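Side-chain contacts in SusD-like carbohydrate binding protein (Bacteroides vulgatus, PDB 3LEW), which probably binds carbohydrate at the bacterial outer membrane as a member of the SusD family of nutrient-binding proteins: residues 41-46 with 271-276; 202-207 with 253-258; 340-345 with 403-408. One frame throughout, in Å; residues are numbered along the deposited sequence.

The centre of interaction 3 lies about 5 Å from that of the chain, and the centres of interactions 1 and 2 are each about 12 Å from it. Those of interactions 1 and 2 stand about 21 Å apart. Strands 254-258 and 341-345, antiparallel neighbours in a two-stranded sheet, couple interactions 2 and 3. Interaction 1 meets interaction 3 where F271 packs on D340 and I341. Along the chain, interaction 2 is nested within the loop closed by 41-46 and 271-276, whereas interaction 3 opens only after both have closed. The small sheet therefore joins parts of the sequence that lie far apart within this SusD-like fold, which has far more helix than strand.

Interaction 1. Residues 41-46 with 271-276; sequences ANPGYG and FHYLDT
The unusual feature is a buried tyrosine hydroxyl set against the main chain: Y273 OH lies 3.4 Å from A41 CA. The backbone nitrogen is a little farther off, with Y273 OH at 3.7 Å from A41 N. The polar partner of the hydroxyl is the carbonyl oxygen of Y40, to which Y273 OH is hydrogen-bonded. The approach to A41 is thus tied to a bond one residue earlier. The remaining contact is apolar and comes at the ring's rim. P43 CG lies near the plane of the Y273 ring, 4.2 Å from Y273 CE2, so the proline meets an edge and does not stack. Y273 reaches the loop because its CG is anti to its carbonyl carbon (chi1 -50°), and the ring bridges a backbone separation of 9.2 Å between A41 CA and Y273 CA. P43 is presented at the centre of an inverse gamma turn, closed by a weak bond from G44 N to N42 O. Only 104 Å² is buried between the segments, consistent with one ring doing most of the touching. Y65 touches both A41 and Y273, while Y273 also packs on F286 of strand 286-288. The contact consequently joins the loop between helices 19-35 and 46-54 to the short helix 271-274, beside that strand.

Interaction 2. Residues 202-207 with 253-258; sequences NEVVLG and EWIWGH
V204 and I255 form the closest backbone pair, their CA atoms 6.4 Å apart, where helix 202-207 faces a bent length of strand 254-258. The helix is regular, with bonds from L206 N to N202 O and from G207 N to E203 O. The bend is a classic beta bulge: I255 and W256 both lie opposite M344 of the antiparallel strand 341-345. Helical torsions at I255 (psi -36°) followed by an extended W256 mark the place where the chain turns its corner. As a result of the bulge, two consecutive side chains, I255 and W256, are directed at the helix.

V204 divides its two methyls between them. CG2 packs on the I255 side chain, 4.0 Å from I255 CG2, the two branched chains lying alongside one another and running in opposite directions. The same methyl, V204 CG2, is 3.7 Å from I255 O, a carbonyl whose hydrogen-bond partner is the guanidinium of R194. E203 comes across I255 at roughly a right angle; its extended chain carries OE2 to 3.7 Å from I255 CG1, which places a carboxylate oxygen against an aliphatic branch with CD1 nearby. W256 NE1 donates to H198 O, and one face of the indole is turned to the helix. V204 and M344 also touch, so strand 341-345 adjoins the same cluster. Over that indole face, V204 CG1 makes a CH-pi contact, 3.8 Å from the centroid of the five-membered ring of W256 and only 7° off its normal.

Interaction 3. Residues 340-345 with 403-408; sequences DIVLMR and WGEGFS
R345 reaches E405 by a route that can be followed atom by atom. Its CB points toward 403-408 without touching it. CG is the first to approach, with R345 CG 4.0 Å from E405 OE1. R345 CD comes closer, to 3.7 Å from the same E405 OE1. At this point the chain bends (chi3 -77°), swinging the guanidinium so that its NE-NH2 side confronts the carboxylate. R345 NE then donates to E405 OE1 over 2.8 Å, in a nearly straight bond of 176° at the hydrogen. R345 CZ sits almost equally far from both carboxylate oxygens. R345 NH2 completes the side-on grip with a 2.7 Å bond to the syn lone pair of E405 OE2. Guanidinium and carboxylate planes are 24° apart, so the two groups meet edge to edge with little twist, and each oxygen of the salt bridge has its own nitrogen.

The arginine closes strand 341-345, one half of the two-stranded antiparallel sheet with strand 254-258. Strand 341-345 has a classic bulge of its own, at which L343 and M344 both face W256 of strand 254-258. The loop carrying E405 runs between helices 387-401 and 408-414, so the ion pair ties this loop to the sheet. The other terminal nitrogen, R345 NH1, forms salt bridges with E253 and E401, and E405 OE2 also pairs with K328; such alternating charges would be expected to favour the ionised forms in this buried place.

V342 flanks the carboxylate with a methyl, CG1, 3.7 Å from E405 OE1. Beside the side-chain contact, a water donates to both backbones, 2.9 Å from V342 O and 2.7 Å from E405 O.

Interaction 1. Residues 41-46 with 271-276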
loop_
_atom_site.group_PDB
_atom_site.type_symbol
_atom_site.label_atom_id
_atom_site.label_comp_id
_atom_site.label_asym_id
_atom_site.label_seq_id
_atom_site.Cartn_x
_atom_site.Cartn_y
_atom_site.Cartn_z
ATOM N N ALA A 41 -8.022 4.148 -15.342
ATOM C CA ALA A 41 -8.048 2.990 -14.431
ATOM C C ALA A 41 -6.857 2.947 -13.483
ATOM O O ALA A 41 -6.900 2.252 -12.490
ATOM C CB ALA A 41 -8.120 1.637 -15.256
ATOM N N ASN A 42 -5.763 3.646 -13.831
ATOM C CA ASN A 42 -4.523 3.590 -13.052
ATOM C C ASN A 42 -3.948 4.962 -12.715
ATOM O O ASN A 42 -3.043 5.454 -13.416
ATOM C CB ASN A 42 -3.473 2.794 -13.840
ATOM C CG ASN A 42 -3.919 1.340 -14.039
ATOM O OD1 ASN A 42 -3.964 0.597 -13.065
ATOM N ND2 ASN A 42 -4.250 0.952 -15.279
ATOM N N PRO A 43 -4.420 5.559 -11.632
ATOM C CA PRO A 43 -3.947 6.942 -11.308
ATOM C C PRO A 43 -2.685 6.955 -10.483
ATOM O O PRO A 43 -2.732 7.009 -9.266
ATOM C CB PRO A 43 -5.175 7.558 -10.570
ATOM C CG PRO A 43 -6.310 6.571 -10.810
ATOM C CD PRO A 43 -5.677 5.236 -10.941
ATOM N N GLY A 44 -1.521 6.824 -11.128
ATOM C CA GLY A 44 -0.256 6.815 -10.399
ATOM C C GLY A 44 -0.006 5.641 -9.479
ATOM O O GLY A 44 -0.668 4.575 -9.601
ATOM N N TYR A 45 0.958 5.795 -8.568
ATOM C CA TYR A 45 1.339 4.717 -7.658
ATOM C C TYR A 45 0.190 4.140 -6.824
ATOM O O TYR A 45 0.187 2.934 -6.462
ATOM C CB TYR A 45 2.454 5.171 -6.725
ATOM C CG TYR A 45 2.897 4.134 -5.719
ATOM C CD1 TYR A 45 3.768 3.129 -6.088
ATOM C CD2 TYR A 45 2.499 4.197 -4.397
ATOM C CE1 TYR A 45 4.199 2.194 -5.162
ATOM C CE2 TYR A 45 2.913 3.277 -3.495
ATOM C CZ TYR A 45 3.760 2.281 -3.868
ATOM O OH TYR A 45 4.225 1.338 -2.978
ATOM N N GLY A 46 -0.760 4.999 -6.454
ATOM C CA GLY A 46 -1.947 4.519 -5.777
ATOM C C GLY A 46 -2.734 3.438 -6.482
ATOM O O GLY A 46 -3.427 2.657 -5.825
ATOM N N PHE A 271 -10.095 8.221 -5.716
ATOM C CA PHE A 271 -11.294 8.322 -4.864
ATOM C C PHE A 271 -12.587 7.959 -5.602
ATOM O O PHE A 271 -13.588 7.606 -4.962
ATOM C CB PHE A 271 -11.371 9.714 -4.190
ATOM C CG PHE A 271 -10.533 9.823 -2.909
ATOM C CD1 PHE A 271 -9.168 10.077 -2.969
ATOM C CD2 PHE A 271 -11.098 9.628 -1.680
ATOM C CE1 PHE A 271 -8.403 10.154 -1.816
ATOM C CE2 PHE A 271 -10.338 9.718 -0.510
ATOM C CZ PHE A 271 -8.977 9.976 -0.585
ATOM N N HIS A 272 -12.613 8.003 -6.931
ATOM C CA HIS A 272 -13.758 7.472 -7.638
ATOM C C HIS A 272 -13.981 5.964 -7.446
ATOM O O HIS A 272 -15.096 5.467 -7.639
ATOM C CB HIS A 272 -13.729 7.828 -9.121
ATOM C CG HIS A 272 -13.949 9.271 -9.407
ATOM N ND1 HIS A 272 -15.119 9.932 -9.073
ATOM C CD2 HIS A 272 -13.164 10.179 -10.034
ATOM C CE1 HIS A 272 -15.042 11.180 -9.503
ATOM N NE2 HIS A 272 -13.858 11.362 -10.067
ATOM N N TYR A 273 -12.925 5.258 -7.057
ATOM C CA TYR A 273 -12.940 3.817 -6.716
ATOM C C TYR A 273 -13.189 3.626 -5.211
ATOM O O TYR A 273 -14.030 2.789 -4.790
ATOM C CB TYR A 273 -11.617 3.137 -7.170
ATOM C CG TYR A 273 -11.285 3.454 -8.624
ATOM C CD1 TYR A 273 -12.118 3.027 -9.638
ATOM C CD2 TYR A 273 -10.134 4.183 -8.974
ATOM C CE1 TYR A 273 -11.884 3.331 -10.959
ATOM C CE2 TYR A 273 -9.878 4.502 -10.294
ATOM C CZ TYR A 273 -10.751 4.096 -11.289
ATOM O OH TYR A 273 -10.527 4.399 -12.617
ATOM N N LEU A 274 -12.459 4.382 -4.407
ATOM C CA LEU A 274 -12.460 4.204 -2.933
ATOM C C LEU A 274 -13.666 4.802 -2.211
ATOM O O LEU A 274 -14.036 4.317 -1.144
ATOM C CB LEU A 274 -11.216 4.794 -2.302
ATOM C CG LEU A 274 -9.865 4.221 -2.692
ATOM C CD1 LEU A 274 -8.776 5.007 -2.028
ATOM C CD2 LEU A 274 -9.829 2.731 -2.284
ATOM N N ASP A 275 -14.247 5.855 -2.768
ATOM C CA ASP A 275 -15.386 6.526 -2.140
ATOM C C ASP A 275 -16.636 5.848 -2.656
ATOM O O ASP A 275 -16.978 5.959 -3.839
ATOM C CB ASP A 275 -15.369 8.026 -2.476
ATOM C CG ASP A 275 -16.463 8.794 -1.799
ATOM O OD1 ASP A 275 -17.517 8.206 -1.476
ATOM O OD2 ASP A 275 -16.312 10.034 -1.653
ATOM N N THR A 276 -17.298 5.120 -1.759
ATOM C CA THR A 276 -18.494 4.348 -2.082
ATOM C C THR A 276 -19.739 4.992 -1.482
ATOM O O THR A 276 -20.821 4.386 -1.472
ATOM C CB THR A 276 -18.372 2.907 -1.588
ATOM O OG1 THR A 276 -18.117 2.885 -0.163
ATOM C CG2 THR A 276 -17.213 2.191 -2.333
#

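Interaction 2. Residues 202-207 with 253-258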
loop_
_atom_site.group_PDB
_atom_site.type_symbol
_atom_site.label_atom_id
_atom_site.label_comp_id
_atom_site.label_asym_id
_atom_site.label_seq_id
_atom_site.Cartn_x
_atom_site.Cartn_y
_atom_site.Cartn_z
ATOM N N ASN A 202 13.723 12.368 8.732
ATOM C CA ASN A 202 14.228 11.257 9.551
ATOM C C ASN A 202 13.095 10.312 9.944
ATOM O O ASN A 202 13.266 9.120 9.843
ATOM C CB ASN A 202 15.024 11.790 10.755
ATOM C CG ASN A 202 15.768 10.657 11.547
ATOM O OD1 ASN A 202 16.945 10.347 11.278
ATOM N ND2 ASN A 202 15.091 10.084 12.487
ATOM N N GLU A 203 11.962 10.836 10.395
ATOM C CA GLU A 203 10.833 9.989 10.785
ATOM C C GLU A 203 10.317 9.110 9.639
ATOM O O GLU A 203 10.021 7.920 9.824
ATOM C CB GLU A 203 9.706 10.847 11.376
ATOM C CG GLU A 203 8.501 10.016 11.739
ATOM C CD GLU A 203 7.371 10.792 12.386
ATOM O OE1 GLU A 203 7.451 12.019 12.467
ATOM O OE2 GLU A 203 6.397 10.147 12.801
ATOM N N VAL A 204 10.183 9.702 8.452
ATOM C CA VAL A 204 9.733 8.963 7.278
ATOM C C VAL A 204 10.697 7.827 6.985
ATOM O O VAL A 204 10.269 6.693 6.786
ATOM C CB VAL A 204 9.506 9.842 6.025
ATOM C CG1 VAL A 204 9.097 8.970 4.787
ATOM C CG2 VAL A 204 8.435 10.935 6.276
ATOM N N VAL A 205 12.013 8.109 7.015
ATOM C CA VAL A 205 13.011 7.044 6.802
ATOM C C VAL A 205 12.861 5.898 7.841
ATOM O O VAL A 205 12.878 4.730 7.474
ATOM C CB VAL A 205 14.431 7.594 6.782
ATOM C CG1 VAL A 205 15.447 6.437 6.611
ATOM C CG2 VAL A 205 14.612 8.633 5.618
ATOM N N LEU A 206 12.718 6.231 9.124
ATOM C CA LEU A 206 12.540 5.217 10.145
ATOM C C LEU A 206 11.312 4.362 9.820
ATOM O O LEU A 206 11.334 3.137 10.002
ATOM C CB LEU A 206 12.371 5.858 11.546
ATOM C CG LEU A 206 13.632 6.452 12.188
ATOM C CD1 LEU A 206 13.248 7.233 13.442
ATOM C CD2 LEU A 206 14.672 5.305 12.526
ATOM N N GLY A 207 10.241 5.001 9.339
ATOM C CA GLY A 207 9.023 4.269 9.087
ATOM C C GLY A 207 9.193 3.328 7.906
ATOM O O GLY A 207 8.752 2.143 7.952
ATOM N N GLU A 253 -1.726 11.837 12.342
ATOM C CA GLU A 253 -1.291 10.447 12.318
ATOM C C GLU A 253 -0.641 10.072 10.989
ATOM O O GLU A 253 -0.004 9.019 10.857
ATOM C CB GLU A 253 -2.482 9.522 12.631
ATOM C CG GLU A 253 -2.009 8.234 13.280
ATOM C CD GLU A 253 -3.007 7.103 13.257
ATOM O OE1 GLU A 253 -4.086 7.211 13.910
ATOM O OE2 GLU A 253 -2.723 6.086 12.585
ATOM N N TRP A 254 -0.851 10.876 9.956
ATOM C CA TRP A 254 -0.217 10.610 8.663
ATOM C C TRP A 254 1.241 11.026 8.746
ATOM O O TRP A 254 1.557 12.198 8.889
ATOM C CB TRP A 254 -0.882 11.348 7.513
ATOM C CG TRP A 254 -2.265 10.959 7.149
ATOM C CD1 TRP A 254 -3.268 10.493 7.985
ATOM C CD2 TRP A 254 -2.859 11.086 5.847
ATOM N NE1 TRP A 254 -4.440 10.315 7.266
ATOM C CE2 TRP A 254 -4.222 10.684 5.962
ATOM C CE3 TRP A 254 -2.375 11.512 4.601
ATOM C CZ2 TRP A 254 -5.090 10.713 4.884
ATOM C CZ3 TRP A 254 -3.253 11.573 3.523
ATOM C CH2 TRP A 254 -4.606 11.150 3.678
ATOM N N ILE A 255 2.120 10.048 8.606
ATOM C CA ILE A 255 3.556 10.275 8.517
ATOM C C ILE A 255 3.952 10.695 7.110
ATOM O O ILE A 255 4.801 11.560 6.939
ATOM C CB ILE A 255 4.303 8.993 8.901
ATOM C CG1 ILE A 255 4.009 8.661 10.377
ATOM C CG2 ILE A 255 5.798 9.155 8.689
ATOM C CD1 ILE A 255 4.544 7.288 10.806
ATOM N N TRP A 256 3.277 10.129 6.112
ATOM C CA TRP A 256 3.653 10.320 4.735
ATOM C C TRP A 256 2.423 10.260 3.878
ATOM O O TRP A 256 1.598 9.336 4.016
ATOM C CB TRP A 256 4.620 9.195 4.323
ATOM C CG TRP A 256 5.524 9.443 3.155
ATOM C CD1 TRP A 256 6.029 10.642 2.719
ATOM C CD2 TRP A 256 6.198 8.439 2.388
ATOM N NE1 TRP A 256 6.930 10.446 1.702
ATOM C CE2 TRP A 256 7.022 9.107 1.451
ATOM C CE3 TRP A 256 6.140 7.042 2.355
ATOM C CZ2 TRP A 256 7.799 8.417 0.506
ATOM C CZ3 TRP A 256 6.890 6.388 1.414
ATOM C CH2 TRP A 256 7.699 7.072 0.504
ATOM N N GLY A 257 2.308 11.217 2.976
ATOM C CA GLY A 257 1.196 11.241 2.081
ATOM C C GLY A 257 1.338 12.267 0.978
ATOM O O GLY A 257 2.202 13.146 1.019
ATOM N N HIS A 258 0.468 12.177 -0.004
ATOM C CA HIS A 258 0.533 13.020 -1.214
ATOM C C HIS A 258 -0.671 13.982 -1.265
ATOM O O HIS A 258 -1.826 13.555 -1.382
ATOM C CB HIS A 258 0.597 12.119 -2.450
ATOM C CG HIS A 258 0.654 12.835 -3.758
ATOM N ND1 HIS A 258 1.677 13.688 -4.096
ATOM C CD2 HIS A 258 -0.173 12.788 -4.832
ATOM C CE1 HIS A 258 1.458 14.159 -5.318
ATOM N NE2 HIS A 258 0.355 13.617 -5.791
#

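Interaction 3. Residues 340-345 with 403-408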
loop_
_atom_site.group_PDB
_atom_site.type_symbol
_atom_site.label_atom_id
_atom_site.label_comp_id
_atom_site.label_asym_id
_atom_site.label_seq_id
_atom_site.Cartn_x
_atom_site.Cartn_y
_atom_site.Cartn_z
ATOM N N ASP A 340 -6.590 13.597 -0.726
ATOM C CA ASP A 340 -5.171 13.298 -0.572
ATOM C C ASP A 340 -4.962 11.787 -0.405
ATOM O O ASP A 340 -5.844 11.064 0.048
ATOM C CB ASP A 340 -4.538 14.041 0.620
ATOM C CG ASP A 340 -4.581 15.578 0.489
ATOM O OD1 ASP A 340 -5.003 16.128 -0.576
ATOM O OD2 ASP A 340 -4.170 16.263 1.482
ATOM N N ILE A 341 -3.756 11.349 -0.721
ATOM C CA ILE A 341 -3.425 9.924 -0.747
ATOM C C ILE A 341 -2.494 9.576 0.426
ATOM O O ILE A 341 -1.353 10.004 0.448
ATOM C CB ILE A 341 -2.708 9.521 -2.033
ATOM C CG1 ILE A 341 -3.460 10.001 -3.287
ATOM C CG2 ILE A 341 -2.533 7.978 -2.069
ATOM C CD1 ILE A 341 -4.934 9.558 -3.396
ATOM N N VAL A 342 -2.997 8.793 1.358
ATOM C CA VAL A 342 -2.189 8.340 2.514
ATOM C C VAL A 342 -1.181 7.246 2.080
ATOM O O VAL A 342 -1.534 6.341 1.340
ATOM C CB VAL A 342 -3.082 7.858 3.678
ATOM C CG1 VAL A 342 -3.890 6.621 3.307
ATOM C CG2 VAL A 342 -2.219 7.535 4.937
ATOM N N LEU A 343 0.077 7.335 2.555
ATOM C CA LEU A 343 1.072 6.351 2.243
ATOM C C LEU A 343 1.581 5.637 3.525
ATOM O O LEU A 343 1.944 4.474 3.472
ATOM C CB LEU A 343 2.257 7.018 1.514
ATOM C CG LEU A 343 1.924 7.597 0.112
ATOM C CD1 LEU A 343 3.119 8.451 -0.401
ATOM C CD2 LEU A 343 1.552 6.458 -0.836
HETATM N N MSE A 344 1.564 6.319 4.658
HETATM C CA MSE A 344 2.078 5.726 5.909
HETATM C C MSE A 344 1.503 6.465 7.099
HETATM O O MSE A 344 1.579 7.696 7.138
HETATM C CB MSE A 344 3.603 5.762 5.971
HETATM C CG MSE A 344 4.123 5.012 7.118
HETATM SE SE MSE A 344 6.086 4.726 6.890
HETATM C CE MSE A 344 6.642 6.411 6.710
ATOM N N ARG A 345 0.941 5.721 8.064
ATOM C CA ARG A 345 0.426 6.284 9.301
ATOM C C ARG A 345 1.105 5.670 10.523
ATOM O O ARG A 345 1.648 4.548 10.483
ATOM C CB ARG A 345 -1.075 6.002 9.417
ATOM C CG ARG A 345 -1.853 6.523 8.290
ATOM C CD ARG A 345 -3.346 6.452 8.625
ATOM N NE ARG A 345 -3.933 5.116 8.525
ATOM C CZ ARG A 345 -4.493 4.426 9.516
ATOM N NH1 ARG A 345 -4.526 4.868 10.774
ATOM N NH2 ARG A 345 -5.096 3.271 9.227
ATOM N N TRP A 403 -7.465 -1.375 6.168
ATOM C CA TRP A 403 -8.387 -1.706 5.074
ATOM C C TRP A 403 -8.355 -0.619 4.018
ATOM O O TRP A 403 -8.502 0.570 4.319
ATOM C CB TRP A 403 -9.830 -1.865 5.599
ATOM C CG TRP A 403 -10.801 -2.322 4.534
ATOM C CD1 TRP A 403 -11.202 -3.614 4.288
ATOM C CD2 TRP A 403 -11.461 -1.500 3.525
ATOM N NE1 TRP A 403 -12.099 -3.638 3.228
ATOM C CE2 TRP A 403 -12.256 -2.352 2.747
ATOM C CE3 TRP A 403 -11.460 -0.131 3.229
ATOM C CZ2 TRP A 403 -13.000 -1.887 1.665
ATOM C CZ3 TRP A 403 -12.215 0.315 2.150
ATOM C CH2 TRP A 403 -12.983 -0.565 1.407
ATOM N N GLY A 404 -8.161 -1.007 2.770
ATOM C CA GLY A 404 -8.195 -0.028 1.704
ATOM C C GLY A 404 -6.943 0.822 1.480
ATOM O O GLY A 404 -6.902 1.587 0.521
ATOM N N GLU A 405 -5.937 0.668 2.334
ATOM C CA GLU A 405 -4.715 1.479 2.245
ATOM C C GLU A 405 -3.554 0.830 1.496
ATOM O O GLU A 405 -2.497 1.437 1.384
ATOM C CB GLU A 405 -4.270 1.877 3.653
ATOM C CG GLU A 405 -5.276 2.839 4.315
ATOM C CD GLU A 405 -4.888 3.187 5.729
ATOM O OE1 GLU A 405 -3.916 3.986 5.939
ATOM O OE2 GLU A 405 -5.593 2.667 6.615
ATOM N N GLY A 406 -3.764 -0.361 0.952
ATOM C CA GLY A 406 -2.821 -0.962 0.019
ATOM C C GLY A 406 -1.969 -2.136 0.476
ATOM O O GLY A 406 -0.962 -2.428 -0.160
ATOM N N PHE A 407 -2.385 -2.836 1.527
ATOM C CA PHE A 407 -1.552 -3.856 2.142
ATOM C C PHE A 407 -2.074 -5.287 1.970
ATOM O O PHE A 407 -1.335 -6.218 2.291
ATOM C CB PHE A 407 -1.435 -3.595 3.644
ATOM C CG PHE A 407 -0.780 -2.288 3.997
ATOM C CD1 PHE A 407 0.584 -2.194 4.113
ATOM C CD2 PHE A 407 -1.544 -1.147 4.218
ATOM C CE1 PHE A 407 1.182 -0.976 4.431
ATOM C CE2 PHE A 407 -0.951 0.075 4.566
ATOM C CZ PHE A 407 0.418 0.142 4.687
ATOM N N SER A 408 -3.305 -5.495 1.505
ATOM C CA SER A 408 -3.860 -6.863 1.618
ATOM C C SER A 408 -3.017 -7.914 0.894
ATOM O O SER A 408 -2.653 -8.930 1.471
ATOM C CB SER A 408 -5.304 -6.976 1.116
ATOM O OG SER A 408 -6.199 -6.073 1.786
HETATM O O HOH W 1 -1.165 3.590 2.182
#